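PDB 2PPG: putative isomerase from Sinorhizobium meliloti, which is of unknown function but belongs to the enolase superfamily, joining a mandelate racemase/muconate lactonizing enzyme type N-terminal domain to a TIM-barrel-like C-terminal domain. Local coordinates for residues K8-F13 against D90-R95; L15-E20 against R354-G359; D96-A101 against K138-P143; S225-L230 against A244-E249; A255-A258 against A264-V267. All blocks are in the same frame, centred on the assembly; numbering follows the deposited sequence.

Two contacts lie in the N-terminal domain, two in the barrel, and interaction 2 links the two parts. Interactions 1 and 3 follow each other in sequence, R95 running straight into D96, and their centres lie 15 Å apart. Interaction 2 shares strand 7-17 with interaction 1, at 25 Å between centres, but reaches to 354-359 near the other end of the chain, so the fold is closed across more than 330 residues. Interactions 4 and 5 have centres 8 Å apart; they touch through the probable hydrogen bond A244 N to A266 O (3.0 Å) and through V257, which packs on A227, V228 and V246. Interaction 1 lies 42 Å from interaction 4, centre to centre, on the opposite side of the chain's centre.

Interaction 1: residues K8-F13 against D90-R95; sequences KKIESF and DFTIGR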
# COMPACT_ATOMS: atom_id res chain seq x y z
N LYS A 8 50.68 2.34 13.29
CA LYS A 8 51.48 2.52 14.50
C LYS A 8 51.09 3.76 15.29
O LYS A 8 51.07 3.74 16.51
CB LYS A 8 52.96 2.60 14.12
CG LYS A 8 53.91 2.92 15.27
CD LYS A 8 55.30 3.09 14.69
CE LYS A 8 56.17 4.02 15.52
NZ LYS A 8 57.37 4.43 14.73
N LYS A 9 50.79 4.85 14.59
CA LYS A 9 50.60 6.12 15.27
C LYS A 9 49.42 6.85 14.66
O LYS A 9 49.25 6.85 13.44
CB LYS A 9 51.86 6.97 15.16
CG LYS A 9 52.11 7.89 16.35
CD LYS A 9 52.88 9.17 15.97
CE LYS A 9 54.20 8.87 15.27
NZ LYS A 9 54.96 10.13 14.95
N ILE A 10 48.62 7.48 15.52
CA ILE A 10 47.47 8.25 15.08
C ILE A 10 47.42 9.57 15.81
O ILE A 10 47.29 9.59 17.02
CB ILE A 10 46.16 7.47 15.31
CG1 ILE A 10 46.13 6.23 14.39
CG2 ILE A 10 44.95 8.35 15.05
CD1 ILE A 10 44.80 5.52 14.34
N GLU A 11 47.55 10.68 15.09
CA GLU A 11 47.46 12.01 15.69
C GLU A 11 46.34 12.86 15.06
O GLU A 11 46.10 12.76 13.85
CB GLU A 11 48.79 12.74 15.55
CG GLU A 11 49.95 12.05 16.26
CD GLU A 11 51.30 12.49 15.72
OE1 GLU A 11 51.62 12.22 14.54
OE2 GLU A 11 52.07 13.11 16.49
N SER A 12 45.69 13.68 15.89
CA SER A 12 44.58 14.56 15.48
C SER A 12 44.94 16.04 15.66
O SER A 12 45.62 16.40 16.62
CB SER A 12 43.34 14.29 16.34
OG SER A 12 42.99 12.92 16.30
N PHE A 13 44.44 16.88 14.75
CA PHE A 13 44.81 18.30 14.71
C PHE A 13 43.66 19.17 14.26
O PHE A 13 42.76 18.72 13.54
CB PHE A 13 45.92 18.57 13.69
CG PHE A 13 47.08 17.62 13.77
CD1 PHE A 13 48.21 17.94 14.51
CD2 PHE A 13 47.06 16.43 13.06
CE1 PHE A 13 49.30 17.07 14.56
CE2 PHE A 13 48.13 15.57 13.11
CZ PHE A 13 49.26 15.89 13.87
N ASP A 90 43.37 3.50 19.73
CA ASP A 90 43.87 2.23 20.24
C ASP A 90 43.18 1.01 19.66
O ASP A 90 43.66 -0.12 19.82
CB ASP A 90 43.85 2.22 21.77
CG ASP A 90 44.91 3.14 22.36
OD1 ASP A 90 46.06 3.09 21.87
OD2 ASP A 90 44.61 3.91 23.30
N PHE A 91 42.07 1.22 18.96
CA PHE A 91 41.42 0.12 18.24
C PHE A 91 41.79 0.10 16.78
O PHE A 91 41.39 -0.80 16.05
CB PHE A 91 39.91 0.13 18.45
CG PHE A 91 39.52 -0.30 19.83
CD1 PHE A 91 39.58 -1.64 20.18
CD2 PHE A 91 39.16 0.64 20.78
CE1 PHE A 91 39.25 -2.04 21.47
CE2 PHE A 91 38.82 0.25 22.07
CZ PHE A 91 38.87 -1.09 22.42
N THR A 92 42.57 1.09 16.36
CA THR A 92 43.05 1.18 14.99
C THR A 92 44.54 0.82 14.87
O THR A 92 44.95 0.16 13.92
CB THR A 92 42.74 2.57 14.39
OG1 THR A 92 41.40 2.95 14.75
CG2 THR A 92 42.88 2.55 12.86
N ILE A 93 45.33 1.23 15.86
CA ILE A 93 46.72 0.77 15.95
C ILE A 93 46.76 -0.76 15.85
O ILE A 93 45.92 -1.44 16.43
CB ILE A 93 47.37 1.22 17.28
CG1 ILE A 93 47.50 2.75 17.32
CG2 ILE A 93 48.74 0.58 17.46
CD1 ILE A 93 47.81 3.31 18.72
N GLY A 94 47.72 -1.29 15.10
CA GLY A 94 47.85 -2.74 14.91
C GLY A 94 47.12 -3.31 13.70
O GLY A 94 47.41 -4.43 13.28
N ARG A 95 46.16 -2.57 13.15
CA ARG A 95 45.42 -3.04 11.98
C ARG A 95 46.13 -2.70 10.69
O ARG A 95 47.03 -1.85 10.67
CB ARG A 95 44.00 -2.47 11.94
CG ARG A 95 43.21 -2.54 13.25
CD ARG A 95 42.69 -3.93 13.55
NE ARG A 95 42.02 -4.54 12.40
CZ ARG A 95 40.70 -4.64 12.26
NH1 ARG A 95 39.87 -4.16 13.18
NH2 ARG A 95 40.21 -5.23 11.19
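Two touches join K8-F13 to D90-R95, one between side chains and one between I93 and a backbone carbonyl. In the first, I10 and T92 meet with their side chains at about a right angle. The tip of I10 does the work: CD1 sits 3.6 Å from T92 CB and 3.8 Å from T92 CG2. I10 gets there with CG1 beside the backbone N and an extended second torsion (chi2 -169°), which carries CD1 out from the strand. In the second, I93 lays its branches against backbone instead of a side chain. Its CG1 is 3.8 Å from K8 O, and both I93 CG2 and I93 CD1 are 4.0 Å from that same oxygen.

The strand is 7-17, in the antiparallel sheet of the N-terminal domain, and I10 also packs on I59 of its neighbour 52-61. K8 and K9 both face E60 there, a classic beta bulge. On the other side helix 77-92 is running out, and the chain leaves it through a type II beta turn from T92 to R95, closed by R95 N to T92 O at 3.1 Å. G94 has the positive phi such a turn uses.

Polar groups look to partners beyond this contact. T92 OG1 bonds back to L88 O, one turn earlier, while CB and CG2 meet I10. S12 OG bonds to D85 OD1, a second tie between strand and helix.

Interaction 2: residues L15-E20 against R354-G359; sequences LTLPRE and RRLLVG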
# COMPACT_ATOMS: atom_id res chain seq x y z
N LEU A 15 43.06 22.80 12.09
CA LEU A 15 43.64 23.84 11.29
C LEU A 15 42.62 24.95 11.26
O LEU A 15 41.48 24.73 10.84
CB LEU A 15 43.91 23.34 9.88
CG LEU A 15 44.53 24.31 8.87
CD1 LEU A 15 45.80 24.89 9.41
CD2 LEU A 15 44.80 23.59 7.55
N THR A 16 43.03 26.14 11.72
CA THR A 16 42.13 27.29 11.83
C THR A 16 42.59 28.46 10.96
O THR A 16 43.58 29.10 11.27
CB THR A 16 42.06 27.78 13.28
OG1 THR A 16 41.63 26.71 14.14
CG2 THR A 16 41.09 28.96 13.42
N LEU A 17 41.87 28.75 9.88
CA LEU A 17 42.22 29.91 9.07
C LEU A 17 41.22 31.03 9.21
O LEU A 17 40.02 30.78 9.14
CB LEU A 17 42.36 29.55 7.59
CG LEU A 17 43.62 28.81 7.14
CD1 LEU A 17 44.82 29.10 8.07
CD2 LEU A 17 43.35 27.32 7.04
N PRO A 18 41.71 32.28 9.36
CA PRO A 18 40.81 33.43 9.48
C PRO A 18 40.17 33.79 8.13
O PRO A 18 40.77 33.55 7.08
CB PRO A 18 41.74 34.56 9.96
CG PRO A 18 43.08 34.19 9.46
CD PRO A 18 43.13 32.68 9.41
N ARG A 19 38.97 34.34 8.19
CA ARG A 19 38.21 34.73 7.01
C ARG A 19 38.08 36.24 6.90
O ARG A 19 37.98 36.94 7.91
CB ARG A 19 36.79 34.17 7.09
CG ARG A 19 36.62 32.79 6.52
CD ARG A 19 35.14 32.45 6.49
NE ARG A 19 34.88 31.31 5.63
CZ ARG A 19 34.82 31.37 4.30
NH1 ARG A 19 34.57 30.27 3.60
NH2 ARG A 19 35.01 32.52 3.67
N GLU A 20 38.06 36.74 5.67
CA GLU A 20 37.84 38.16 5.43
C GLU A 20 36.35 38.44 5.63
O GLU A 20 35.97 39.36 6.36
CB GLU A 20 38.29 38.56 4.02
CG GLU A 20 39.42 37.71 3.46
CD GLU A 20 38.93 36.40 2.88
OE1 GLU A 20 39.36 35.33 3.37
OE2 GLU A 20 38.10 36.43 1.94
N ARG A 354 44.68 26.80 -1.86
CA ARG A 354 45.68 26.11 -2.67
C ARG A 354 47.00 25.99 -1.92
O ARG A 354 47.63 24.93 -1.93
CB ARG A 354 45.85 26.79 -4.03
CG ARG A 354 44.55 26.94 -4.81
CD ARG A 354 44.72 27.74 -6.10
NE ARG A 354 44.75 26.83 -7.24
CZ ARG A 354 43.72 26.58 -8.03
NH1 ARG A 354 42.56 27.19 -7.83
NH2 ARG A 354 43.84 25.73 -9.03
N ARG A 355 47.40 27.07 -1.24
CA ARG A 355 48.67 27.14 -0.50
C ARG A 355 48.88 26.02 0.50
O ARG A 355 50.00 25.68 0.86
CB ARG A 355 48.76 28.47 0.26
CG ARG A 355 48.09 29.65 -0.42
CD ARG A 355 48.27 30.94 0.39
NE ARG A 355 48.03 32.13 -0.44
CZ ARG A 355 46.86 32.75 -0.55
NH1 ARG A 355 46.75 33.82 -1.34
NH2 ARG A 355 45.80 32.32 0.13
N LEU A 356 47.78 25.45 0.98
CA LEU A 356 47.83 24.48 2.06
C LEU A 356 48.13 23.06 1.55
O LEU A 356 48.33 22.13 2.35
CB LEU A 356 46.51 24.50 2.82
CG LEU A 356 45.87 25.86 3.16
CD1 LEU A 356 44.50 25.63 3.79
CD2 LEU A 356 46.73 26.69 4.11
N LEU A 357 48.17 22.89 0.23
CA LEU A 357 48.19 21.55 -0.33
C LEU A 357 49.36 21.29 -1.25
O LEU A 357 49.86 22.21 -1.90
CB LEU A 357 46.89 21.29 -1.08
CG LEU A 357 45.58 21.51 -0.31
CD1 LEU A 357 44.42 21.31 -1.25
CD2 LEU A 357 45.47 20.57 0.90
N VAL A 358 49.80 20.04 -1.30
CA VAL A 358 50.66 19.55 -2.38
C VAL A 358 49.84 18.58 -3.24
O VAL A 358 48.75 18.18 -2.84
CB VAL A 358 51.94 18.86 -1.86
CG1 VAL A 358 52.88 19.89 -1.25
CG2 VAL A 358 51.59 17.78 -0.88
N GLY A 359 50.36 18.23 -4.41
CA GLY A 359 49.64 17.34 -5.33
C GLY A 359 49.12 18.08 -6.54
O GLY A 359 49.38 19.26 -6.70
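L15, at the start of the segment, turns its side chain toward L356 and makes the looser of two leucine contacts, L15 CD2 standing 4.3 Å from L356 CD1. Its CG is anti to the backbone N (chi1 180°). T16 then points to the other side of the strand, where it packs on R53 and F51, and the alternation brings the next leucine back. L17 closes the contact: it and L356 reach toward each other tip to tip, L17 CD2 meeting L356 CD1 at 3.8 Å. One methyl of L356 therefore serves both strand leucines. It is carried there by an extended side chain, chi2 174°, which bridges backbones whose nearest CA atoms, L15 CA and L356 CA, are 10.2 Å apart. After P18 the chain leaves the strand, and R19 turns to polar partners, with NE in a salt bridge to D52 OD1 and NH2 bonded to T21 O.

L356 itself ends a short 3-10 segment, whose turn is closed by L357 N to R354 O at 3.0 Å. The contact is aliphatic, with L15 and L356 buried and L17 partly exposed, consistent with packing driven by the exclusion of water.

In the fold this is a join between strand 7-17 of the N-terminal sheet and the 3-10 turn leading into strand 357-359, which pairs with 378-380. Backbone bonds tie L15 to S54 and L17 to D52 on strand 52-61, and helix 382-387 packs against both sides of the join, through L387 on L15 and A384 on L356.

Interaction 3: residues D96-A101 against K138-P143; sequences DPFDAA and KLAGLP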
# COMPACT_ATOMS: atom_id res chain seq x y z
N ASP A 96 45.70 -3.36 9.62
CA ASP A 96 46.25 -3.21 8.28
C ASP A 96 45.38 -2.19 7.51
O ASP A 96 44.16 -2.32 7.48
CB ASP A 96 46.25 -4.60 7.62
CG ASP A 96 46.57 -4.60 6.13
OD1 ASP A 96 47.08 -3.61 5.57
OD2 ASP A 96 46.31 -5.64 5.49
N PRO A 97 46.00 -1.17 6.89
CA PRO A 97 45.22 -0.20 6.12
C PRO A 97 44.39 -0.84 5.01
O PRO A 97 43.35 -0.29 4.63
CB PRO A 97 46.29 0.71 5.51
CG PRO A 97 47.42 0.60 6.44
CD PRO A 97 47.43 -0.84 6.88
N PHE A 98 44.83 -1.99 4.51
CA PHE A 98 44.06 -2.68 3.47
C PHE A 98 42.73 -3.21 3.99
O PHE A 98 41.88 -3.59 3.20
CB PHE A 98 44.89 -3.75 2.78
CG PHE A 98 45.98 -3.19 1.93
CD1 PHE A 98 45.68 -2.46 0.78
CD2 PHE A 98 47.31 -3.33 2.30
CE1 PHE A 98 46.68 -1.89 0.02
CE2 PHE A 98 48.32 -2.77 1.53
CZ PHE A 98 48.00 -2.05 0.39
N ASP A 99 42.56 -3.19 5.31
CA ASP A 99 41.29 -3.56 5.95
C ASP A 99 40.43 -2.35 6.31
O ASP A 99 39.59 -2.43 7.20
CB ASP A 99 41.55 -4.34 7.25
CG ASP A 99 42.27 -5.66 7.02
OD1 ASP A 99 42.29 -6.15 5.87
OD2 ASP A 99 42.81 -6.21 8.00
N ALA A 100 40.64 -1.23 5.61
CA ALA A 100 39.96 0.06 5.91
C ALA A 100 38.48 -0.05 6.22
O ALA A 100 38.02 0.44 7.27
CB ALA A 100 40.18 1.06 4.77
N ALA A 101 37.74 -0.69 5.31
CA ALA A 101 36.28 -0.77 5.42
C ALA A 101 35.83 -1.70 6.54
O ALA A 101 34.81 -1.45 7.21
CB ALA A 101 35.66 -1.19 4.08
N LYS A 138 48.88 4.49 -1.05
CA LYS A 138 50.32 4.72 -0.98
C LYS A 138 51.12 3.43 -0.92
O LYS A 138 52.10 3.26 -1.65
CB LYS A 138 50.68 5.64 0.18
CG LYS A 138 50.27 7.07 -0.08
CD LYS A 138 50.65 8.01 1.06
CE LYS A 138 50.30 9.44 0.67
NZ LYS A 138 50.03 10.31 1.86
N LEU A 139 50.69 2.51 -0.05
CA LEU A 139 51.31 1.20 0.10
C LEU A 139 51.28 0.36 -1.16
O LEU A 139 52.16 -0.47 -1.36
CB LEU A 139 50.60 0.42 1.20
CG LEU A 139 51.31 0.22 2.53
CD1 LEU A 139 52.37 1.28 2.74
CD2 LEU A 139 50.29 0.22 3.64
N ALA A 140 50.27 0.56 -2.00
CA ALA A 140 50.11 -0.22 -3.23
C ALA A 140 50.58 0.54 -4.47
O ALA A 140 50.62 -0.02 -5.57
CB ALA A 140 48.67 -0.65 -3.40
N GLY A 141 50.93 1.81 -4.28
CA GLY A 141 51.33 2.66 -5.38
C GLY A 141 50.16 2.98 -6.29
O GLY A 141 50.33 3.14 -7.50
N LEU A 142 48.96 3.04 -5.72
CA LEU A 142 47.77 3.32 -6.52
C LEU A 142 47.00 4.52 -6.02
O LEU A 142 47.00 4.81 -4.83
CB LEU A 142 46.86 2.10 -6.54
CG LEU A 142 47.46 0.85 -7.19
CD1 LEU A 142 46.65 -0.38 -6.80
CD2 LEU A 142 47.57 1.00 -8.70
N PRO A 143 46.36 5.25 -6.95
CA PRO A 143 45.37 6.23 -6.53
C PRO A 143 44.23 5.47 -5.89
O PRO A 143 44.03 4.29 -6.18
CB PRO A 143 44.91 6.87 -7.85
CG PRO A 143 45.41 6.01 -8.92
CD PRO A 143 46.53 5.20 -8.41
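The F98 ring meets A140 at its edge: A140 CB lies near the ring plane, 4.1 Å from F98 CZ. L139 CB comes to the same end of the ring obliquely and closer, at 3.7 Å from F98 CZ, and L139 CD2 reaches 4.2 Å from F98 CE2. That same methyl also touches P97 CG at 4.0 Å, the proline and leucine crossing at about a right angle. So L139 fits against P97 and F98 together.

The second flat group is the D96 carboxylate. Its OD1 takes F98 N at 3.0 Å in an Asx turn, the donor standing well above the carboxylate plane (73° out of it) on a nearly straight bond of 164°. With the backbone bond D99 N to D96 O, it shapes the turn that leads through P97 and F98 into helix 100-109. Opposite, helix 119-140 ends in a Schellman motif at G141, just past the two residues that F98 meets.

A third subunit, another copy of the protein, packs against the same corner: its K146 bridges D96 OD2 and D99 OD1, and its L142 packs on F98. The chemistry is thus divided, with carbon alone joining the two segments while the aspartate charges are answered across the subunit interface.

Interaction 4: residues S225-L230 against A244-E249; sequences SEAVAL and APVRTE
A227 and P245 touch where a helix of the TIM-barrel-like domain meets the loop that follows a barrel strand. Helix 224-234 carries A227; residues 244-249 run between strand 241-243 and helix 251-260. The fit is close because A227 offers only a methyl. Its CB lies 3.6 Å from P245 O and 3.8 Å from P245 CB, so backbone and ring of the proline both press on it, and the nearest CA atoms, A227 CA and P245 CA, come within 5.7 Å.

On the loop side, the backbone of P245 places both its O and its CB against A227, whereas V246 depends on its side-chain torsion. V246 holds CG1 anti to its carbonyl carbon, beside the backbone N (chi1 -57°), and it is this branch that turns to the helix. The other methyl, CG2, is left between the backbone N and the carbonyl carbon. Behind the contact, both P245 and V246 pack on L254 of helix 251-260, and V246 reaches V257 there as well. On the helix, V228 points away from the loop and packs on S260 of its own chain and on S262 of a fourth subunit.

Further along, the loop leaves the helix and turns to another chain, E249 OE1 making a salt bridge to R112 of a second subunit. Back at the helix, the V246 methyl CG1 rests 4.3 Å from A227 CB.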
# COMPACT_ATOMS: atom_id res chain seq x y z
N SER A 225 4.41 22.26 1.69
CA SER A 225 3.65 23.28 1.00
C SER A 225 4.51 24.46 0.63
O SER A 225 4.50 24.90 -0.52
CB SER A 225 2.52 23.78 1.88
OG SER A 225 1.48 22.86 1.85
N GLU A 226 5.22 24.98 1.63
CA GLU A 226 6.12 26.09 1.43
C GLU A 226 7.09 25.77 0.30
O GLU A 226 7.16 26.50 -0.69
CB GLU A 226 6.84 26.46 2.74
CG GLU A 226 5.97 27.28 3.70
CD GLU A 226 6.47 27.28 5.16
OE1 GLU A 226 5.77 27.87 6.00
OE2 GLU A 226 7.54 26.71 5.47
N ALA A 227 7.79 24.64 0.41
CA ALA A 227 8.80 24.29 -0.59
C ALA A 227 8.21 24.14 -1.99
O ALA A 227 8.80 24.60 -2.97
CB ALA A 227 9.58 23.04 -0.18
N VAL A 228 7.03 23.54 -2.08
CA VAL A 228 6.37 23.41 -3.38
C VAL A 228 6.07 24.76 -4.02
O VAL A 228 6.38 24.97 -5.20
CB VAL A 228 5.11 22.54 -3.30
CG1 VAL A 228 4.28 22.66 -4.58
CG2 VAL A 228 5.49 21.10 -3.06
N ALA A 229 5.50 25.69 -3.25
CA ALA A 229 5.21 27.03 -3.78
C ALA A 229 6.47 27.71 -4.34
O ALA A 229 6.45 28.27 -5.44
CB ALA A 229 4.55 27.91 -2.70
N LEU A 230 7.55 27.65 -3.56
CA LEU A 230 8.82 28.27 -3.90
C LEU A 230 9.43 27.68 -5.17
O LEU A 230 9.78 28.41 -6.08
CB LEU A 230 9.80 28.16 -2.73
CG LEU A 230 9.39 29.01 -1.51
CD1 LEU A 230 10.12 28.57 -0.22
CD2 LEU A 230 9.58 30.52 -1.78
N ALA A 244 17.84 20.38 -0.25
CA ALA A 244 17.34 20.53 1.12
C ALA A 244 16.06 21.37 1.24
O ALA A 244 16.07 22.39 1.93
CB ALA A 244 18.42 21.10 2.01
N PRO A 245 14.94 20.96 0.60
CA PRO A 245 13.76 21.82 0.61
C PRO A 245 12.95 21.74 1.91
O PRO A 245 12.23 22.69 2.23
CB PRO A 245 12.93 21.28 -0.57
CG PRO A 245 13.26 19.85 -0.63
CD PRO A 245 14.70 19.71 -0.16
N VAL A 246 13.05 20.64 2.64
CA VAL A 246 12.38 20.52 3.94
C VAL A 246 13.35 20.01 5.00
O VAL A 246 14.53 19.82 4.72
CB VAL A 246 11.16 19.59 3.90
CG1 VAL A 246 10.12 20.06 2.84
CG2 VAL A 246 11.60 18.14 3.68
N ARG A 247 12.84 19.78 6.20
CA ARG A 247 13.67 19.33 7.30
C ARG A 247 14.13 17.92 7.02
O ARG A 247 13.38 17.14 6.40
CB ARG A 247 12.87 19.35 8.60
CG ARG A 247 13.53 20.17 9.69
CD ARG A 247 13.45 21.64 9.34
NE ARG A 247 13.79 22.52 10.46
CZ ARG A 247 15.03 22.88 10.79
NH1 ARG A 247 16.08 22.40 10.13
NH2 ARG A 247 15.22 23.71 11.80
N THR A 248 15.35 17.59 7.47
CA THR A 248 15.92 16.25 7.28
C THR A 248 14.96 15.19 7.80
O THR A 248 14.77 14.15 7.16
CB THR A 248 17.28 16.05 8.00
OG1 THR A 248 18.20 17.11 7.69
CG2 THR A 248 17.90 14.72 7.59
N GLU A 249 14.37 15.46 8.96
CA GLU A 249 13.49 14.48 9.62
C GLU A 249 12.16 14.35 8.90
O GLU A 249 11.45 13.36 9.07
CB GLU A 249 13.26 14.82 11.10
CG GLU A 249 14.55 14.93 11.93
CD GLU A 249 15.19 16.33 11.91
OE1 GLU A 249 14.89 17.13 10.99
OE2 GLU A 249 16.00 16.63 12.83

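Interaction 5: residues A255-A258 against A264-V267; sequences ARVA and AIAV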
# COMPACT_ATOMS: atom_id res chain seq x y z
N ALA A 255 8.96 13.51 0.41
CA ALA A 255 8.29 12.62 -0.54
C ALA A 255 7.20 13.36 -1.32
O ALA A 255 7.10 13.21 -2.54
CB ALA A 255 7.72 11.41 0.16
N ARG A 256 6.43 14.18 -0.62
CA ARG A 256 5.33 14.93 -1.21
C ARG A 256 5.81 16.04 -2.15
O ARG A 256 5.21 16.27 -3.19
CB ARG A 256 4.42 15.51 -0.12
CG ARG A 256 3.64 16.75 -0.58
CD ARG A 256 2.31 16.41 -1.25
NE ARG A 256 1.20 16.56 -0.31
CZ ARG A 256 0.37 15.58 0.04
NH1 ARG A 256 -0.59 15.83 0.91
NH2 ARG A 256 0.50 14.37 -0.48
N VAL A 257 6.89 16.72 -1.76
CA VAL A 257 7.55 17.72 -2.61
C VAL A 257 8.06 17.04 -3.89
O VAL A 257 7.78 17.50 -5.00
CB VAL A 257 8.74 18.41 -1.90
CG1 VAL A 257 9.40 19.38 -2.82
CG2 VAL A 257 8.29 19.15 -0.66
N ALA A 258 8.79 15.93 -3.73
CA ALA A 258 9.30 15.17 -4.88
C ALA A 258 8.19 14.82 -5.86
O ALA A 258 8.35 14.96 -7.08
CB ALA A 258 10.03 13.92 -4.43
N ALA A 264 13.99 17.95 -10.09
CA ALA A 264 14.78 16.96 -9.38
C ALA A 264 15.05 17.43 -7.94
O ALA A 264 15.37 18.60 -7.72
CB ALA A 264 16.05 16.74 -10.13
N ILE A 265 14.91 16.54 -6.97
CA ILE A 265 15.08 16.90 -5.57
C ILE A 265 16.37 16.32 -5.05
O ILE A 265 16.61 15.12 -5.19
CB ILE A 265 13.91 16.38 -4.68
CG1 ILE A 265 12.58 17.02 -5.10
CG2 ILE A 265 14.19 16.65 -3.22
CD1 ILE A 265 12.64 18.49 -5.25
N ALA A 266 17.20 17.17 -4.44
CA ALA A 266 18.54 16.77 -4.02
C ALA A 266 18.71 16.87 -2.53
O ALA A 266 18.38 17.91 -1.94
CB ALA A 266 19.58 17.62 -4.72
N VAL A 267 19.22 15.79 -1.92
CA VAL A 267 19.47 15.75 -0.48
C VAL A 267 20.68 14.89 -0.21
O VAL A 267 21.14 14.20 -1.11
CB VAL A 267 18.26 15.20 0.31
CG1 VAL A 267 17.05 16.12 0.17
CG2 VAL A 267 17.90 13.77 -0.14
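A266 O takes a probable hydrogen bond from A244 N, and backbone bonds also run from A266 to A242 and from I265 to I288. Strand 264-267 is thereby fixed between its neighbours, and I265 is left to point its side chain at the helix. One branch of I265 does the touching, through two atoms. CG1 lies against the helix backbone, 3.8 Å from A258 CA, and is 4.1 Å from A258 CB. CD1 reaches V257 CG1, also at 4.1 Å, the valine and isoleucine side chains crossing at about a right angle. The second torsion of I265 (chi2 -49°) bends its tip back instead of extending it, and this puts CD1 beside the valine.

This is a step of the beta-alpha-beta unit formed by strand 241-243, helix 251-260 and strand 264-267, the repeating element of a TIM barrel: the helix returns the chain and packs on the parallel strands from outside. L254, one turn before A258, joins the packing on both I265 and V267.

The V257 side chain is wedged between strand 264-267 and helix 224-234. With CG1 anti to its backbone N (chi1 178°) it meets the isoleucine, while it also packs on A224, A227 and I231 of that helix. On the helix face away from the strand, R256 approaches a fourth subunit, packing on A258 there, and its NH1 makes a weak hydrogen bond to R284 O of that chain.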